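Acetyltransferase, GNAT family (Colwellia psychrerythraea, PDB 3IWG) probably transfers acyl groups, most likely acetyl from acetyl-coenzyme A, to an acceptor molecule. Local coordinates at residues T232-A235 / A236-L240; S245-S248 / N249-A252; F262-A265 / H266-V269. One frame throughout, in Å; residues are numbered along the deposited sequence.

Interaction 1. Residues T232-A235 / A236-L240; sequences TKHA and ATQGL
The Q238 side chain folds back over the last turn of helix 223-237 and lays its amide nitrogen against the ring of H234, crossing it obliquely with NE2 3.2 Å from H234 CD2 and the two planes 64° apart. It does so at a Schellman motif, the C-terminal cap that ends the helix of a beta-alpha-beta unit in the GNAT fold. The imidazole can stand beside this amide because H234 CG is anti to its backbone N (chi1 -176°); the same ring meets F183 edge-to-face.

Backbone oxygen H234 O keeps only a weak helical bond, from Q238 N, and accepts from two side chains as well. T237 OG1 donates to it over 2.9 Å, while Q238 NE2 approaches H234 O from the opposite face of the carbonyl plane at 3.1 Å, nearly straight at 171° and within the plane of its own amide.

Past this point G239 takes positive phi, which turns the chain out of the helix. L240 N then returns to A235 O at 3.1 Å, and G239 N bonds to A236 O at 2.9 Å. A235 is buried, its methyl group facing A208 and C197 on the neighbouring strands, and L240 continues that apolar layer onto L199 and A208. Within the turn the two side chains meet loosely, A235 CB lying 4.3 Å from L240 CB.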
ATOM      1  N   THR A 232     -14.698   7.618  16.927  1.00 22.01           N
ATOM      2  CA  THR A 232     -15.336   8.952  16.906  1.00 22.27           C
ATOM      3  C   THR A 232     -14.684   9.886  17.914  1.00 22.42           C
ATOM      4  O   THR A 232     -14.415  11.061  17.606  1.00 21.33           O
ATOM      5  CB  THR A 232     -16.889   8.915  17.216  1.00 22.28           C
ATOM      6  OG1 THR A 232     -17.564   8.071  16.282  1.00 22.46           O
ATOM      7  CG2 THR A 232     -17.511  10.324  17.112  1.00 23.33           C
ATOM      8  N   LYS A 233     -14.414   9.366  19.114  1.00 22.32           N
ATOM      9  CA  LYS A 233     -13.771  10.190  20.120  1.00 23.39           C
ATOM     10  C   LYS A 233     -12.361  10.606  19.649  1.00 23.38           C
ATOM     11  O   LYS A 233     -11.980  11.754  19.813  1.00 23.95           O
ATOM     12  CB  LYS A 233     -13.700   9.508  21.474  1.00 23.30           C
ATOM     13  CG  LYS A 233     -13.439  10.515  22.572  1.00 27.29           C
ATOM     14  CD  LYS A 233     -12.575   9.988  23.753  1.00 32.24           C
ATOM     15  CE  LYS A 233     -13.407   9.527  24.994  1.00 33.09           C
ATOM     16  NZ  LYS A 233     -12.570   9.292  26.210  1.00 31.73           N
ATOM     17  N   HIS A 234     -11.618   9.673  19.053  1.00 22.71           N
ATOM     18  CA  HIS A 234     -10.274   9.942  18.576  1.00 22.59           C
ATOM     19  C   HIS A 234     -10.334  10.976  17.462  1.00 22.12           C
ATOM     20  O   HIS A 234      -9.461  11.799  17.361  1.00 21.88           O
ATOM     21  CB  HIS A 234      -9.599   8.657  18.067  1.00 22.54           C
ATOM     22  CG  HIS A 234      -8.172   8.844  17.649  1.00 22.72           C
ATOM     23  ND1 HIS A 234      -7.114   8.810  18.542  1.00 23.44           N
ATOM     24  CD2 HIS A 234      -7.624   9.048  16.424  1.00 20.54           C
ATOM     25  CE1 HIS A 234      -5.983   9.012  17.887  1.00 21.89           C
ATOM     26  NE2 HIS A 234      -6.267   9.165  16.601  1.00 22.71           N
ATOM     27  N   ALA A 235     -11.341  10.909  16.615  1.00 22.02           N
ATOM     28  CA  ALA A 235     -11.522  11.954  15.622  1.00 22.42           C
ATOM     29  C   ALA A 235     -11.794  13.284  16.292  1.00 23.13           C
ATOM     30  O   ALA A 235     -11.129  14.279  15.988  1.00 25.07           O
ATOM     31  CB  ALA A 235     -12.628  11.607  14.631  1.00 21.59           C
ATOM     32  N   ALA A 236     -12.731  13.310  17.226  1.00 23.32           N
ATOM     33  CA  ALA A 236     -13.035  14.533  17.922  1.00 24.29           C
ATOM     34  C   ALA A 236     -11.779  15.175  18.607  1.00 25.23           C
ATOM     35  O   ALA A 236     -11.604  16.364  18.532  1.00 24.91           O
ATOM     36  CB  ALA A 236     -14.219  14.338  18.943  1.00 23.45           C
ATOM     37  N   THR A 237     -10.890  14.407  19.219  1.00 26.62           N
ATOM     38  CA  THR A 237      -9.688  15.027  19.762  1.00 28.55           C
ATOM     39  C   THR A 237      -8.820  15.708  18.700  1.00 28.65           C
ATOM     40  O   THR A 237      -8.094  16.644  19.030  1.00 28.88           O
ATOM     41  CB  THR A 237      -8.789  14.055  20.523  1.00 28.95           C
ATOM     42  OG1 THR A 237      -8.162  13.152  19.590  1.00 31.43           O
ATOM     43  CG2 THR A 237      -9.607  13.302  21.595  1.00 29.06           C
ATOM     44  N   GLN A 238      -8.897  15.252  17.446  1.00 28.75           N
ATOM     45  CA  GLN A 238      -8.167  15.905  16.339  1.00 28.15           C
ATOM     46  C   GLN A 238      -8.938  17.036  15.731  1.00 27.52           C
ATOM     47  O   GLN A 238      -8.498  17.607  14.756  1.00 27.06           O
ATOM     48  CB  GLN A 238      -7.843  14.917  15.225  1.00 28.29           C
ATOM     49  CG  GLN A 238      -6.752  13.973  15.547  1.00 29.36           C
ATOM     50  CD  GLN A 238      -6.744  12.815  14.606  1.00 30.72           C
ATOM     51  OE1 GLN A 238      -5.968  12.771  13.655  1.00 32.59           O
ATOM     52  NE2 GLN A 238      -7.615  11.855  14.868  1.00 31.26           N
ATOM     53  N   GLY A 239     -10.117  17.324  16.266  1.00 27.56           N
ATOM     54  CA  GLY A 239     -10.959  18.420  15.760  1.00 27.18           C
ATOM     55  C   GLY A 239     -11.800  18.052  14.550  1.00 26.56           C
ATOM     56  O   GLY A 239     -12.300  18.932  13.863  1.00 25.30           O
ATOM     57  N   LEU A 240     -11.958  16.758  14.300  1.00 26.09           N
ATOM     58  CA  LEU A 240     -12.632  16.284  13.063  1.00 26.54           C
ATOM     59  C   LEU A 240     -14.032  15.731  13.322  1.00 25.97           C
ATOM     60  O   LEU A 240     -14.308  15.170  14.348  1.00 25.14           O
ATOM     61  CB  LEU A 240     -11.795  15.190  12.391  1.00 26.23           C
ATOM     62  CG  LEU A 240     -10.306  15.455  12.185  1.00 27.38           C
ATOM     63  CD1 LEU A 240      -9.564  14.161  11.815  1.00 23.53           C
ATOM     64  CD2 LEU A 240     -10.125  16.531  11.142  1.00 27.72           C
TER

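Interaction 2. Residues S245-S248 / N249-A252; sequences STES and NNVA
E247 O receives the backbone N-H of N250 at 3.0 Å, closing a type I beta turn from E247 to N250, and also takes a hydrogen bond from the side-chain amide of Q254. The N250 donor stands well above the carbonyl plane of E247. This turn carries the chain from the end of strand 241-247 into helix 251-259, and N250 occupies the N-cap of that helix.

Both ends of the N250 amide are used. With CG anti to the backbone N (chi1 -165°), the side chain reaches back along the turn: OD1 caps the backbone N of A253 in the first turn of the helix, while ND2 donates to the carboxylate of E247. The bond from N250 ND2 to E247 OE1 is long at 3.3 Å but straight, with an angle of 172°, and the oxygen is met nearly along its C-O axis. The E247 chain bends at chi2, bringing its acid group round to N250; there the amide and carboxylate lie nearly coplanar, 18° apart. T246 OG1 comes in across the N250 side chain at about a right angle, 3.5 Å from N250 CB.

At the corner of the turn a water accepts from N249 N at 3.0 Å and gives a weak bond to S248 OG. The principal partner of that hydroxyl is V122 O on strand 117-129, so the turn is also tied to the neighbouring strand.

Since one amide serves both the helix N-terminus and the E247 carboxylate, it is held from two sides, more loosely on the acid's, and the acid's negative charge probably adds a favourable interaction with the start of the helix dipole.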
ATOM      1  N   SER A 245     -19.314   4.921   5.853  1.00 26.56           N
ATOM      2  CA  SER A 245     -20.264   4.288   4.940  1.00 27.07           C
ATOM      3  C   SER A 245     -20.276   2.789   5.051  1.00 27.34           C
ATOM      4  O   SER A 245     -19.373   2.215   5.582  1.00 27.53           O
ATOM      5  CB  SER A 245     -19.975   4.670   3.509  1.00 27.65           C
ATOM      6  OG  SER A 245     -18.722   4.185   3.138  1.00 25.29           O
ATOM      7  N   THR A 246     -21.338   2.158   4.582  1.00 28.02           N
ATOM      8  CA  THR A 246     -21.348   0.720   4.468  1.00 28.16           C
ATOM      9  C   THR A 246     -22.265   0.296   3.349  1.00 28.45           C
ATOM     10  O   THR A 246     -23.027   1.100   2.862  1.00 28.57           O
ATOM     11  CB  THR A 246     -21.760   0.073   5.781  1.00 28.54           C
ATOM     12  OG1 THR A 246     -21.495  -1.324   5.687  1.00 30.38           O
ATOM     13  CG2 THR A 246     -23.237   0.314   6.105  1.00 25.66           C
ATOM     14  N   GLU A 247     -22.194  -0.970   2.974  1.00 28.70           N
ATOM     15  CA  GLU A 247     -22.976  -1.505   1.872  1.00 29.38           C
ATOM     16  C   GLU A 247     -24.439  -1.655   2.283  1.00 29.72           C
ATOM     17  O   GLU A 247     -24.744  -1.893   3.466  1.00 28.97           O
ATOM     18  CB  GLU A 247     -22.457  -2.870   1.401  1.00 28.78           C
ATOM     19  CG  GLU A 247     -20.999  -2.940   0.968  1.00 33.00           C
ATOM     20  CD  GLU A 247     -19.971  -2.952   2.163  1.00 38.12           C
ATOM     21  OE1 GLU A 247     -20.314  -3.263   3.344  1.00 35.61           O
ATOM     22  OE2 GLU A 247     -18.807  -2.587   1.903  1.00 44.40           O
ATOM     23  N   SER A 248     -25.338  -1.567   1.305  1.00 29.93           N
ATOM     24  CA  SER A 248     -26.770  -1.665   1.610  1.00 31.66           C
ATOM     25  C   SER A 248     -27.154  -3.017   2.152  1.00 31.64           C
ATOM     26  O   SER A 248     -28.094  -3.094   2.919  1.00 30.19           O
ATOM     27  CB  SER A 248     -27.676  -1.277   0.429  1.00 31.68           C
ATOM     28  OG  SER A 248     -27.143  -1.698  -0.801  1.00 36.04           O
ATOM     29  N   ASN A 249     -26.435  -4.087   1.797  1.00 32.42           N
ATOM     30  CA  ASN A 249     -26.810  -5.396   2.374  1.00 33.52           C
ATOM     31  C   ASN A 249     -26.178  -5.669   3.787  1.00 32.61           C
ATOM     32  O   ASN A 249     -26.460  -6.690   4.430  1.00 31.61           O
ATOM     33  CB  ASN A 249     -26.538  -6.535   1.369  1.00 34.85           C
ATOM     34  CG  ASN A 249     -25.041  -6.916   1.257  1.00 38.70           C
ATOM     35  OD1 ASN A 249     -24.134  -6.240   1.780  1.00 43.29           O
ATOM     36  ND2 ASN A 249     -24.787  -8.023   0.557  1.00 42.98           N
ATOM     37  N   ASN A 250     -25.360  -4.733   4.280  1.00 30.92           N
ATOM     38  CA  ASN A 250     -24.624  -4.965   5.521  1.00 29.55           C
ATOM     39  C   ASN A 250     -25.468  -4.485   6.719  1.00 28.68           C
ATOM     40  O   ASN A 250     -25.263  -3.436   7.293  1.00 26.91           O
ATOM     41  CB  ASN A 250     -23.258  -4.307   5.440  1.00 28.22           C
ATOM     42  CG  ASN A 250     -22.309  -4.789   6.503  1.00 27.23           C
ATOM     43  OD1 ASN A 250     -22.694  -5.216   7.571  1.00 27.24           O
ATOM     44  ND2 ASN A 250     -21.053  -4.679   6.218  1.00 23.66           N
ATOM     45  N   VAL A 251     -26.436  -5.308   7.064  1.00 28.71           N
ATOM     46  CA  VAL A 251     -27.352  -5.020   8.124  1.00 28.86           C
ATOM     47  C   VAL A 251     -26.699  -4.871   9.501  1.00 28.19           C
ATOM     48  O   VAL A 251     -27.095  -3.979  10.265  1.00 28.23           O
ATOM     49  CB  VAL A 251     -28.440  -6.091   8.191  1.00 29.64           C
ATOM     50  CG1 VAL A 251     -29.323  -5.889   9.461  1.00 29.00           C
ATOM     51  CG2 VAL A 251     -29.276  -6.025   6.892  1.00 31.18           C
ATOM     52  N   ALA A 252     -25.728  -5.727   9.828  1.00 26.70           N
ATOM     53  CA  ALA A 252     -25.053  -5.609  11.115  1.00 25.88           C
ATOM     54  C   ALA A 252     -24.315  -4.253  11.220  1.00 25.27           C
ATOM     55  O   ALA A 252     -24.391  -3.560  12.253  1.00 24.15           O
ATOM     56  CB  ALA A 252     -24.119  -6.758  11.343  1.00 25.42           C
TER
HETATM   57  O   HOH W   1     -24.863  -4.092  -0.734  1.00 41.03           O

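Interaction 3. Residues F262-A265 / H266-V269; sequences FTSA and HRIV
The H266 ring lies against the peptide that joins it to A265, with CG 3.4 Å from A265 C and A265 O over one ring face. Its first torsion places CG anti to its own carbonyl carbon (chi1 -69°), and the second turns the imidazole broadside to the preceding carbonyl. The A265 methyl group comes to 4.0 Å, CB to H266 CD2. From this position ND1 is hydrogen-bonded to T104 OG1, while V29 and A105 touch the side chain.

All of this occurs on strand 262-273, where the backbone of A265 departs from extended geometry and the axes of 262-265 and 266-269 diverge by 56°. The bent strand runs antiparallel between strands 99-103 and 117-129, and so links the two halves of this tandem GNAT-like chain. With an alanine here in place of H266, T104 OG1 would probably lose its imidazole partner and the A265 peptide the ring that now lies against it.

R267 curls back along the strand. A bend at chi2 (-64°) helps to swing NH1 above the plane of the H266 carbonyl, where it donates to H266 O at 3.0 Å, with the oxygen itself in the guanidinium plane. NH1 also comes within 2.8 Å of S264 OG, a hydroxyl that is hydrogen-bonded to M126 O on the adjacent strand.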
ATOM      1  N   PHE A 262     -24.850   7.710  14.656  1.00 23.77           N
ATOM      2  CA  PHE A 262     -24.762   8.230  13.285  1.00 23.82           C
ATOM      3  C   PHE A 262     -26.111   8.206  12.589  1.00 24.31           C
ATOM      4  O   PHE A 262     -26.868   7.277  12.788  1.00 24.06           O
ATOM      5  CB  PHE A 262     -23.819   7.365  12.448  1.00 23.03           C
ATOM      6  CG  PHE A 262     -22.363   7.538  12.770  1.00 21.78           C
ATOM      7  CD1 PHE A 262     -21.807   6.940  13.875  1.00 22.32           C
ATOM      8  CD2 PHE A 262     -21.545   8.266  11.928  1.00 22.07           C
ATOM      9  CE1 PHE A 262     -20.433   7.078  14.152  1.00 23.91           C
ATOM     10  CE2 PHE A 262     -20.205   8.405  12.177  1.00 23.55           C
ATOM     11  CZ  PHE A 262     -19.642   7.817  13.306  1.00 24.22           C
ATOM     12  N   THR A 263     -26.366   9.177  11.713  1.00 25.25           N
ATOM     13  CA  THR A 263     -27.540   9.155  10.845  1.00 26.18           C
ATOM     14  C   THR A 263     -27.149   9.237   9.382  1.00 26.32           C
ATOM     15  O   THR A 263     -26.042   9.609   9.072  1.00 26.41           O
ATOM     16  CB  THR A 263     -28.483  10.306  11.112  1.00 26.58           C
ATOM     17  OG1 THR A 263     -27.777  11.543  10.911  1.00 28.09           O
ATOM     18  CG2 THR A 263     -29.041  10.234  12.554  1.00 26.52           C
ATOM     19  N   SER A 264     -28.105   8.893   8.515  1.00 26.50           N
ATOM     20  CA  SER A 264     -27.917   8.776   7.105  1.00 26.77           C
ATOM     21  C   SER A 264     -29.012   9.379   6.259  1.00 26.57           C
ATOM     22  O   SER A 264     -30.078   8.800   6.108  1.00 29.06           O
ATOM     23  CB  SER A 264     -27.857   7.319   6.717  1.00 27.13           C
ATOM     24  OG  SER A 264     -27.585   7.273   5.334  1.00 27.67           O
ATOM     25  N   ALA A 265     -28.737  10.506   5.644  1.00 26.10           N
ATOM     26  CA  ALA A 265     -29.655  11.112   4.689  1.00 25.59           C
ATOM     27  C   ALA A 265     -29.196  10.828   3.272  1.00 25.38           C
ATOM     28  O   ALA A 265     -29.862  11.254   2.331  1.00 26.03           O
ATOM     29  CB  ALA A 265     -29.734  12.592   4.893  1.00 24.60           C
ATOM     30  N   HIS A 266     -28.097  10.089   3.121  1.00 24.78           N
ATOM     31  CA  HIS A 266     -27.459   9.871   1.830  1.00 24.11           C
ATOM     32  C   HIS A 266     -27.187   8.445   1.442  1.00 24.57           C
ATOM     33  O   HIS A 266     -27.004   7.572   2.303  1.00 25.16           O
ATOM     34  CB  HIS A 266     -26.165  10.646   1.797  1.00 23.58           C
ATOM     35  CG  HIS A 266     -26.387  12.110   1.767  1.00 22.60           C
ATOM     36  ND1 HIS A 266     -26.798  12.759   0.629  1.00 23.22           N
ATOM     37  CD2 HIS A 266     -26.333  13.045   2.747  1.00 23.75           C
ATOM     38  CE1 HIS A 266     -26.968  14.044   0.906  1.00 25.24           C
ATOM     39  NE2 HIS A 266     -26.681  14.243   2.182  1.00 23.62           N
ATOM     40  N   ARG A 267     -27.117   8.229   0.123  1.00 24.44           N
ATOM     41  CA  ARG A 267     -27.009   6.911  -0.468  1.00 23.40           C
ATOM     42  C   ARG A 267     -26.111   7.001  -1.665  1.00 23.95           C
ATOM     43  O   ARG A 267     -26.119   7.992  -2.332  1.00 24.11           O
ATOM     44  CB  ARG A 267     -28.373   6.401  -0.963  1.00 23.54           C
ATOM     45  CG  ARG A 267     -29.408   6.144   0.100  1.00 23.47           C
ATOM     46  CD  ARG A 267     -29.025   5.022   1.059  1.00 22.67           C
ATOM     47  NE  ARG A 267     -30.104   4.735   1.998  1.00 20.03           N
ATOM     48  CZ  ARG A 267     -30.304   5.400   3.115  1.00 20.91           C
ATOM     49  NH1 ARG A 267     -29.522   6.401   3.456  1.00 24.56           N
ATOM     50  NH2 ARG A 267     -31.308   5.062   3.903  1.00 24.57           N
ATOM     51  N   ILE A 268     -25.322   5.962  -1.928  1.00 24.53           N
ATOM     52  CA  ILE A 268     -24.647   5.830  -3.219  1.00 24.30           C
ATOM     53  C   ILE A 268     -25.472   4.824  -3.990  1.00 23.92           C
ATOM     54  O   ILE A 268     -25.758   3.700  -3.512  1.00 24.38           O
ATOM     55  CB  ILE A 268     -23.167   5.297  -3.127  1.00 23.82           C
ATOM     56  CG1 ILE A 268     -22.276   6.314  -2.453  1.00 25.32           C
ATOM     57  CG2 ILE A 268     -22.614   5.055  -4.494  1.00 22.26           C
ATOM     58  CD1 ILE A 268     -20.782   5.880  -2.166  1.00 27.21           C
ATOM     59  N   VAL A 269     -25.795   5.197  -5.207  1.00 23.61           N
ATOM     60  CA  VAL A 269     -26.663   4.408  -6.032  1.00 23.69           C
ATOM     61  C   VAL A 269     -25.925   4.030  -7.278  1.00 24.25           C
ATOM     62  O   VAL A 269     -25.143   4.833  -7.820  1.00 25.74           O
ATOM     63  CB  VAL A 269     -27.935   5.246  -6.417  1.00 23.77           C
ATOM     64  CG1 VAL A 269     -28.835   4.460  -7.341  1.00 21.85           C
ATOM     65  CG2 VAL A 269     -28.693   5.763  -5.162  1.00 22.60           C
TER

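In the fold
The three sites follow one another along the C-terminal part of the chain. Interaction 1 ends helix 223-237, strand 241-247 leads on to interaction 2, and helix 251-259 then leads to the bent strand of interaction 3. Interactions 1 and 3 have centres 21 Å apart yet touch, T232 OG1 lying 3.6 Å from F262 CZ, so the helix packs on the start of that strand. Interactions 2 and 3 are closer, with centres 11 Å apart and nearest atoms about 6 Å apart, and both pair with strand 117-129. Interactions 1 and 2 stay about 11 Å apart at their nearest atoms.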